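PDB 7AS6: synaptotagmin-1 from Arabidopsis thaliana, which helps keep the plasma membrane intact during freezing and osmotic stress and is represented here by its C2A domain. Local coordinates for residues A[7-13]-A[135-141]; A[17-22]-A[53-57]; A[44-48]-A[60-64]. All coordinates share one frame; numbering follows the deposited sequence.

How the interactions relate
Interactions 1 and 2 share strand 8-18 but lie at opposite ends of it, about 26 Å apart between centres. Interaction 1 pairs it with strand 131-140 by regular antiparallel backbone bonds, with one side buried in the sandwich and the other partly exposed. Interaction 2 joins the end of that strand and its following loop to the loop before strand 57-66, adding an asparagine and a leucine oxygen to one backbone bond. Interaction 3 spans the two sheets at their margin, using a glutamate, two threonines and two phenylalanine rings. It connects directly to interaction 1, because V10 and V12 bond through their backbones to F64 and F62, making 8-18 the strand between 57-66 and 131-140.

Interaction 1 of 3, residues A[7-13]-A[135-141]; sequences VGIVHVK and ELLYKPF
F141 folds back over G8, whose CA sits 3.6 Å from the centroid of the phenyl ring and 10° off its normal, a CH-pi contact. Along the F141 side chain, CB lies 3.5 Å from V7 O, the carbonyl that also accepts the F141 N-H. With CG opposite its own carbonyl carbon (chi1 -57°), the ring turns back across the strand: CD2 comes to 3.1 Å from V7 O, CE2 lies by G8, and CZ reaches 3.6 Å from I9 CG1. I9 CD1 lies in the ring plane, at the edge. Glycine suits its place because the side where a side chain would sit is taken up by P140 CA, 3.9 Å from G8 CA, by K139 O and by the Y138 hydroxyl. V7 and G8 together form a classic beta bulge facing V66 of the next strand.

Beyond the bulge, I9, H11 and K13 pair antiparallel with K139, L137 and E135 through reciprocal backbone bonds, the tightest from H11 N to L137 O at 2.7 Å. On the buried side V10, V12 and L136 supply aliphatic filling, L136 CD2 meeting V12 CG2 at 3.8 Å, and aromatic Y138 joins them with CD1 near V10 CB; its hydroxyl reaches V7 CG1 at the exposed end. On the other side, H11 lies next to a bound nickel ion, its ring edge turned to L137 O, and K139 forms a salt bridge with D103. A water stands between K13 and E135, donating to E135 OE2 at 2.7 Å and receiving a weak bond from K13 NZ. With an almost wholly apolar inner face and a mixed outer one, where I9 and L137 stand among H11 and the charged residues, backbone bonding sets the register; the separated charges of K13 and E135 would probably add only a screened attraction.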
# COMPACT_ATOMS: atom_id res chain seq x y z
N VAL A 7 20.38 3.83 1.37
CA VAL A 7 20.88 4.01 0.00
C VAL A 7 20.14 5.13 -0.70
O VAL A 7 20.72 5.87 -1.51
CB VAL A 7 20.73 2.69 -0.78
CG1 VAL A 7 21.46 2.77 -2.11
CG2 VAL A 7 21.21 1.52 0.05
N GLY A 8 18.85 5.24 -0.45
CA GLY A 8 18.04 6.23 -1.12
C GLY A 8 16.69 6.30 -0.45
O GLY A 8 16.50 5.82 0.67
N ILE A 9 15.75 6.91 -1.15
CA ILE A 9 14.39 7.10 -0.65
C ILE A 9 13.43 6.66 -1.74
O ILE A 9 13.59 7.04 -2.91
CB ILE A 9 14.15 8.56 -0.24
CG1 ILE A 9 15.06 8.93 0.93
CG2 ILE A 9 12.69 8.76 0.14
CD1 ILE A 9 15.07 10.40 1.24
N VAL A 10 12.45 5.85 -1.38
CA VAL A 10 11.41 5.43 -2.31
C VAL A 10 10.15 6.22 -2.01
O VAL A 10 9.72 6.31 -0.85
CB VAL A 10 11.19 3.91 -2.25
CG1 VAL A 10 10.84 3.46 -0.84
CG2 VAL A 10 10.12 3.51 -3.24
N HIS A 11 9.57 6.82 -3.05
CA HIS A 11 8.31 7.54 -2.94
C HIS A 11 7.21 6.60 -3.39
O HIS A 11 7.24 6.11 -4.52
CB HIS A 11 8.33 8.81 -3.79
CG HIS A 11 9.38 9.80 -3.39
ND1 HIS A 11 9.11 10.90 -2.59
CD2 HIS A 11 10.71 9.85 -3.66
CE1 HIS A 11 10.22 11.58 -2.40
NE2 HIS A 11 11.21 10.97 -3.03
N VAL A 12 6.27 6.32 -2.48
CA VAL A 12 5.17 5.36 -2.69
C VAL A 12 3.88 6.16 -2.77
O VAL A 12 3.50 6.85 -1.82
CB VAL A 12 5.08 4.33 -1.55
CG1 VAL A 12 4.00 3.31 -1.87
CG2 VAL A 12 6.41 3.66 -1.32
N LYS A 13 3.21 6.07 -3.90
CA LYS A 13 1.93 6.72 -4.05
C LYS A 13 0.88 5.62 -4.02
O LYS A 13 0.98 4.65 -4.78
CB LYS A 13 1.86 7.53 -5.35
CG LYS A 13 0.63 8.44 -5.42
CD LYS A 13 0.53 9.15 -6.76
CE LYS A 13 0.10 10.60 -6.61
NZ LYS A 13 0.28 11.32 -7.91
N GLU A 135 2.21 3.49 -7.13
CA GLU A 135 3.37 3.92 -7.90
C GLU A 135 4.58 4.01 -6.99
O GLU A 135 4.46 4.32 -5.80
CB GLU A 135 3.21 5.30 -8.53
CG GLU A 135 2.24 5.43 -9.66
CD GLU A 135 2.19 6.86 -10.15
OE1 GLU A 135 3.19 7.59 -9.91
OE2 GLU A 135 1.15 7.27 -10.73
N LEU A 136 5.74 3.75 -7.56
CA LEU A 136 6.99 3.89 -6.83
C LEU A 136 7.91 4.80 -7.62
O LEU A 136 7.98 4.71 -8.85
CB LEU A 136 7.67 2.54 -6.62
CG LEU A 136 6.89 1.41 -5.96
CD1 LEU A 136 7.82 0.22 -5.78
CD2 LEU A 136 6.29 1.83 -4.63
N LEU A 137 8.59 5.70 -6.91
CA LEU A 137 9.65 6.51 -7.48
C LEU A 137 10.86 6.40 -6.57
O LEU A 137 10.82 6.85 -5.42
CB LEU A 137 9.23 7.97 -7.65
CG LEU A 137 10.36 8.91 -8.08
CD1 LEU A 137 10.90 8.50 -9.45
CD2 LEU A 137 9.91 10.36 -8.09
N TYR A 138 11.94 5.79 -7.07
CA TYR A 138 13.13 5.59 -6.27
C TYR A 138 14.13 6.70 -6.55
O TYR A 138 14.55 6.89 -7.69
CB TYR A 138 13.76 4.22 -6.54
CG TYR A 138 15.00 3.98 -5.73
CD1 TYR A 138 14.98 4.15 -4.35
CD2 TYR A 138 16.19 3.60 -6.33
CE1 TYR A 138 16.11 3.94 -3.59
CE2 TYR A 138 17.34 3.39 -5.58
CZ TYR A 138 17.28 3.57 -4.20
OH TYR A 138 18.40 3.37 -3.42
N LYS A 139 14.49 7.44 -5.51
CA LYS A 139 15.51 8.48 -5.61
C LYS A 139 16.73 8.02 -4.83
O LYS A 139 16.75 8.14 -3.59
CB LYS A 139 15.00 9.82 -5.10
CG LYS A 139 13.81 10.35 -5.88
CD LYS A 139 14.15 10.53 -7.37
CE LYS A 139 14.53 11.97 -7.68
NZ LYS A 139 14.73 12.19 -9.14
N PRO A 140 17.73 7.44 -5.48
CA PRO A 140 18.96 7.08 -4.77
C PRO A 140 19.80 8.31 -4.47
O PRO A 140 19.69 9.34 -5.13
CB PRO A 140 19.67 6.15 -5.76
CG PRO A 140 19.22 6.67 -7.10
CD PRO A 140 17.80 7.13 -6.92
N PHE A 141 20.64 8.19 -3.44
CA PHE A 141 21.53 9.28 -3.06
C PHE A 141 22.78 9.26 -3.94
O PHE A 141 23.14 8.22 -4.49
CB PHE A 141 21.94 9.17 -1.59
CG PHE A 141 20.79 9.14 -0.63
CD1 PHE A 141 19.68 9.95 -0.83
CD2 PHE A 141 20.81 8.31 0.47
CE1 PHE A 141 18.62 9.93 0.06
CE2 PHE A 141 19.76 8.29 1.36
CZ PHE A 141 18.67 9.09 1.15
O HOH W 1 -0.60 9.28 -10.43

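Interaction 2 of 3, residues A[17-22]-A[53-57]; sequences AVGLRK and NLNPE. With EDO (1,2-ethanediol), chain G.
The flat carboxamide of N55 takes the G19 N-H from above its plane: G19 N is 3.0 Å from N55 OD1 and 37° out of the carbonyl plane, so no lone pair is aimed at directly. The carbonyl of L54 is used differently, for L20 N approaches L54 O in the carbonyl plane at 3.1 Å. Two successive N-H groups of the turn at 19-20 are held by one side-chain and one backbone oxygen. N55 reaches G19 because its CG lies opposite the carbonyl carbon (chi1 -60°), which swings the amide toward segment 17-22. G19 suits the turn through its positive phi of 75°, a backbone shape that a residue without a side chain adopts easily. Before the turn, A17 N bonds to P56 O at 3.0 Å.

Apolar groups pack around these bonds. L54 branches across the backbone of 20-22: L54 CD2 lies 3.5 Å from R21 O. Its other methyl, L54 CD1, is 3.7 Å from K22 CG. The P56 ring packs against A17, whose CB is 3.7 Å from P56 CG, and L20 CD1 approaches P56 CD; P31 lies against both L20 and P56. The small methyl of A17 lets the proline ring come close, and the proline has no N-H to satisfy here. An Asx turn, N53 OD1 accepting from N55 N, shapes the approach to P56. An ethanediol, probably from the crystallisation liquor, accepts from E57 N through O2 and is also held by K50 NZ.

The N-P-x-W sequence beginning at N55 is a familiar signature of C2 domains. Its N55 and P56, with L54 before them, fasten the end of strand 8-18 to the start of strand 57-66, beside the loops whose D24 and D30 bind cadmium in this crystal and probably calcium in the cell.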
# COMPACT_ATOMS: atom_id res chain seq x y z
N ALA A 17 -8.00 1.99 -5.17
CA ALA A 17 -8.43 0.60 -5.19
C ALA A 17 -9.66 0.51 -6.07
O ALA A 17 -10.43 1.46 -6.19
CB ALA A 17 -8.73 0.07 -3.79
N VAL A 18 -9.82 -0.64 -6.71
CA VAL A 18 -10.91 -0.87 -7.65
C VAL A 18 -11.54 -2.21 -7.33
O VAL A 18 -10.83 -3.21 -7.13
CB VAL A 18 -10.42 -0.84 -9.11
CG1 VAL A 18 -11.54 -1.21 -10.06
CG2 VAL A 18 -9.89 0.53 -9.44
N GLY A 19 -12.86 -2.24 -7.25
CA GLY A 19 -13.56 -3.50 -7.11
C GLY A 19 -13.49 -4.12 -5.74
O GLY A 19 -13.54 -5.35 -5.63
N LEU A 20 -13.38 -3.32 -4.69
CA LEU A 20 -13.36 -3.85 -3.33
C LEU A 20 -14.67 -4.57 -3.02
O LEU A 20 -15.74 -4.21 -3.54
CB LEU A 20 -13.13 -2.74 -2.32
CG LEU A 20 -11.80 -2.00 -2.41
CD1 LEU A 20 -11.69 -1.01 -1.27
CD2 LEU A 20 -10.65 -3.00 -2.38
N ARG A 21 -14.58 -5.61 -2.19
CA ARG A 21 -15.76 -6.36 -1.77
C ARG A 21 -16.59 -5.55 -0.80
O ARG A 21 -16.06 -4.79 0.01
CB ARG A 21 -15.36 -7.67 -1.09
CG ARG A 21 -14.50 -8.56 -1.93
CD ARG A 21 -14.48 -9.96 -1.36
NE ARG A 21 -15.82 -10.50 -1.18
CZ ARG A 21 -16.58 -10.98 -2.16
NH1 ARG A 21 -17.79 -11.45 -1.90
NH2 ARG A 21 -16.12 -10.98 -3.42
N LYS A 22 -17.90 -5.74 -0.85
CA LYS A 22 -18.73 -5.19 0.21
C LYS A 22 -18.42 -5.90 1.52
O LYS A 22 -18.25 -7.12 1.57
CB LYS A 22 -20.21 -5.34 -0.13
CG LYS A 22 -20.60 -4.68 -1.41
CD LYS A 22 -22.09 -4.48 -1.48
CE LYS A 22 -22.54 -4.48 -2.91
NZ LYS A 22 -22.25 -5.80 -3.52
N ASN A 53 -17.12 3.64 0.04
CA ASN A 53 -16.48 3.71 -1.27
C ASN A 53 -15.79 2.37 -1.54
O ASN A 53 -14.81 2.05 -0.89
CB ASN A 53 -15.47 4.86 -1.29
CG ASN A 53 -15.15 5.36 -2.69
OD1 ASN A 53 -15.27 4.61 -3.66
ND2 ASN A 53 -14.72 6.62 -2.80
N LEU A 54 -16.29 1.61 -2.51
CA LEU A 54 -15.60 0.40 -2.93
C LEU A 54 -14.60 0.66 -4.04
O LEU A 54 -13.86 -0.26 -4.42
CB LEU A 54 -16.60 -0.65 -3.40
CG LEU A 54 -17.68 -1.05 -2.38
CD1 LEU A 54 -18.61 -2.05 -3.02
CD2 LEU A 54 -17.07 -1.61 -1.11
N ASN A 55 -14.54 1.89 -4.57
CA ASN A 55 -13.54 2.29 -5.56
C ASN A 55 -12.82 3.55 -5.09
O ASN A 55 -12.82 4.58 -5.76
CB ASN A 55 -14.19 2.50 -6.92
CG ASN A 55 -14.86 1.25 -7.42
OD1 ASN A 55 -14.21 0.33 -7.91
ND2 ASN A 55 -16.17 1.18 -7.25
N PRO A 56 -12.18 3.49 -3.92
CA PRO A 56 -11.55 4.69 -3.37
C PRO A 56 -10.44 5.21 -4.27
O PRO A 56 -9.70 4.45 -4.89
CB PRO A 56 -10.99 4.20 -2.04
CG PRO A 56 -10.73 2.76 -2.30
CD PRO A 56 -11.84 2.29 -3.15
N GLU A 57 -10.33 6.53 -4.31
CA GLU A 57 -9.25 7.25 -4.96
C GLU A 57 -8.51 8.07 -3.91
O GLU A 57 -9.10 8.99 -3.34
CB GLU A 57 -9.81 8.15 -6.05
CG GLU A 57 -8.76 8.82 -6.85
CD GLU A 57 -8.72 8.28 -8.25
OE1 GLU A 57 -9.68 7.56 -8.63
OE2 GLU A 57 -7.74 8.57 -8.97
C1 EDO G . -12.88 10.49 -2.17
O1 EDO G . -11.55 10.99 -2.41
C2 EDO G . -13.44 9.78 -3.40
O2 EDO G . -12.60 8.65 -3.71

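Interaction 3 of 3, residues A[44-48]-A[60-64]; sequences SKKTT and EEFKF. With EDO (1,2-ethanediol), chain H.
At the margin of the C2 beta-sandwich, T47 and T48, just past the short edge strand 45-46, face E60 on the outermost strand of the other sheet. The E60 carboxylate is gripped from two points of one residue. T48 N donates to the syn lone pair of E60 OE1 at 2.8 Å, and T48 OG1 points to E60 OE2; the modelled 2.5 Å between those oxygens is very short, so its exact length is doubtful. Threonine fits here because its hydroxyl, set between the backbone N and the carbonyl carbon (chi1 57°), faces the carboxylate together with its own N-H. A bound ethanediol, probably a crystallisation additive, donates from O2 to E60 OE1 at 2.7 Å and from O1 to E61 O, bridging the two residues and giving OE1 a second partner.

Next along the seam between the sheets, F62 turns its ring edge to T47 and to the K46 carbonyl. T47 CG2 lies 3.7 Å from F62 CZ, and K46 O is 3.4 Å from F62 CE1, both near the ring plane. T47 turns its methyl to the phenylalanine while its hydroxyl bonds to T48 O and to V33 N of the neighbouring strand. K45 lays its aliphatic part past the aromatics, K45 CG 3.5 Å from F64 CZ, and its ammonium shares a water with K63 N.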
# COMPACT_ATOMS: atom_id res chain seq x y z
N SER A 44 4.26 1.38 10.63
CA SER A 44 3.57 1.44 9.34
C SER A 44 2.94 2.82 9.13
O SER A 44 2.69 3.57 10.08
CB SER A 44 2.51 0.34 9.27
OG SER A 44 1.85 0.21 10.52
N LYS A 45 2.75 3.19 7.86
CA LYS A 45 2.04 4.39 7.47
C LYS A 45 0.64 4.02 7.03
O LYS A 45 0.38 2.87 6.65
CB LYS A 45 2.75 5.10 6.31
CG LYS A 45 4.25 5.02 6.31
CD LYS A 45 4.84 6.04 7.25
CE LYS A 45 6.26 6.42 6.83
NZ LYS A 45 6.48 7.85 7.13
N LYS A 46 -0.25 5.00 7.00
CA LYS A 46 -1.56 4.70 6.45
C LYS A 46 -2.13 5.88 5.69
O LYS A 46 -1.80 7.04 5.95
CB LYS A 46 -2.54 4.22 7.55
CG LYS A 46 -2.87 5.21 8.64
CD LYS A 46 -3.87 4.55 9.65
CE LYS A 46 -4.54 5.57 10.59
NZ LYS A 46 -5.67 4.96 11.41
N THR A 47 -2.98 5.56 4.72
CA THR A 47 -3.76 6.57 4.03
C THR A 47 -4.96 7.00 4.87
O THR A 47 -5.27 6.42 5.92
CB THR A 47 -4.30 6.05 2.70
OG1 THR A 47 -5.39 5.17 2.97
CG2 THR A 47 -3.19 5.34 1.88
N THR A 48 -5.66 8.01 4.37
CA THR A 48 -6.91 8.41 4.97
C THR A 48 -7.97 7.35 4.73
O THR A 48 -7.83 6.47 3.87
CB THR A 48 -7.38 9.75 4.41
OG1 THR A 48 -7.51 9.65 2.98
CG2 THR A 48 -6.39 10.83 4.76
N GLU A 60 -2.30 9.36 -2.45
CA GLU A 60 -1.62 9.80 -1.25
C GLU A 60 -0.20 9.27 -1.28
O GLU A 60 0.05 8.13 -1.71
CB GLU A 60 -2.41 9.32 -0.01
CG GLU A 60 -3.54 10.30 0.33
CD GLU A 60 -4.48 9.80 1.44
OE1 GLU A 60 -3.99 9.15 2.40
OE2 GLU A 60 -5.70 10.10 1.37
N GLU A 61 0.73 10.09 -0.84
CA GLU A 61 2.14 9.83 -1.08
C GLU A 61 2.86 9.61 0.23
O GLU A 61 2.63 10.33 1.20
CB GLU A 61 2.79 10.99 -1.84
CG GLU A 61 2.86 10.78 -3.34
CD GLU A 61 4.24 11.12 -3.91
OE1 GLU A 61 4.86 12.09 -3.40
OE2 GLU A 61 4.71 10.41 -4.84
N PHE A 62 3.75 8.62 0.25
CA PHE A 62 4.56 8.27 1.41
C PHE A 62 6.02 8.10 0.99
O PHE A 62 6.30 7.69 -0.14
CB PHE A 62 4.05 6.99 2.03
CG PHE A 62 2.59 7.01 2.31
CD1 PHE A 62 2.12 7.52 3.49
CD2 PHE A 62 1.68 6.54 1.37
CE1 PHE A 62 0.77 7.56 3.76
CE2 PHE A 62 0.35 6.58 1.62
CZ PHE A 62 -0.12 7.10 2.82
N LYS A 63 6.95 8.38 1.91
CA LYS A 63 8.38 8.20 1.69
C LYS A 63 8.96 7.21 2.70
O LYS A 63 8.66 7.28 3.90
CB LYS A 63 9.14 9.52 1.81
CG LYS A 63 8.95 10.50 0.67
CD LYS A 63 9.07 11.95 1.17
CE LYS A 63 10.17 12.10 2.22
NZ LYS A 63 9.89 13.23 3.16
N PHE A 64 9.80 6.30 2.21
CA PHE A 64 10.54 5.35 3.04
C PHE A 64 12.03 5.43 2.73
O PHE A 64 12.42 5.55 1.57
CB PHE A 64 10.08 3.92 2.80
CG PHE A 64 8.66 3.66 3.23
CD1 PHE A 64 7.61 3.86 2.35
CD2 PHE A 64 8.38 3.19 4.51
CE1 PHE A 64 6.29 3.61 2.74
CE2 PHE A 64 7.07 2.93 4.91
CZ PHE A 64 6.03 3.14 4.02
C1 EDO H . 0.16 11.03 4.06
O1 EDO H . 1.05 11.78 3.22
C2 EDO H . -0.99 10.52 3.20
O2 EDO H . -2.04 10.00 4.04
O HOH W 2 5.68 9.48 4.63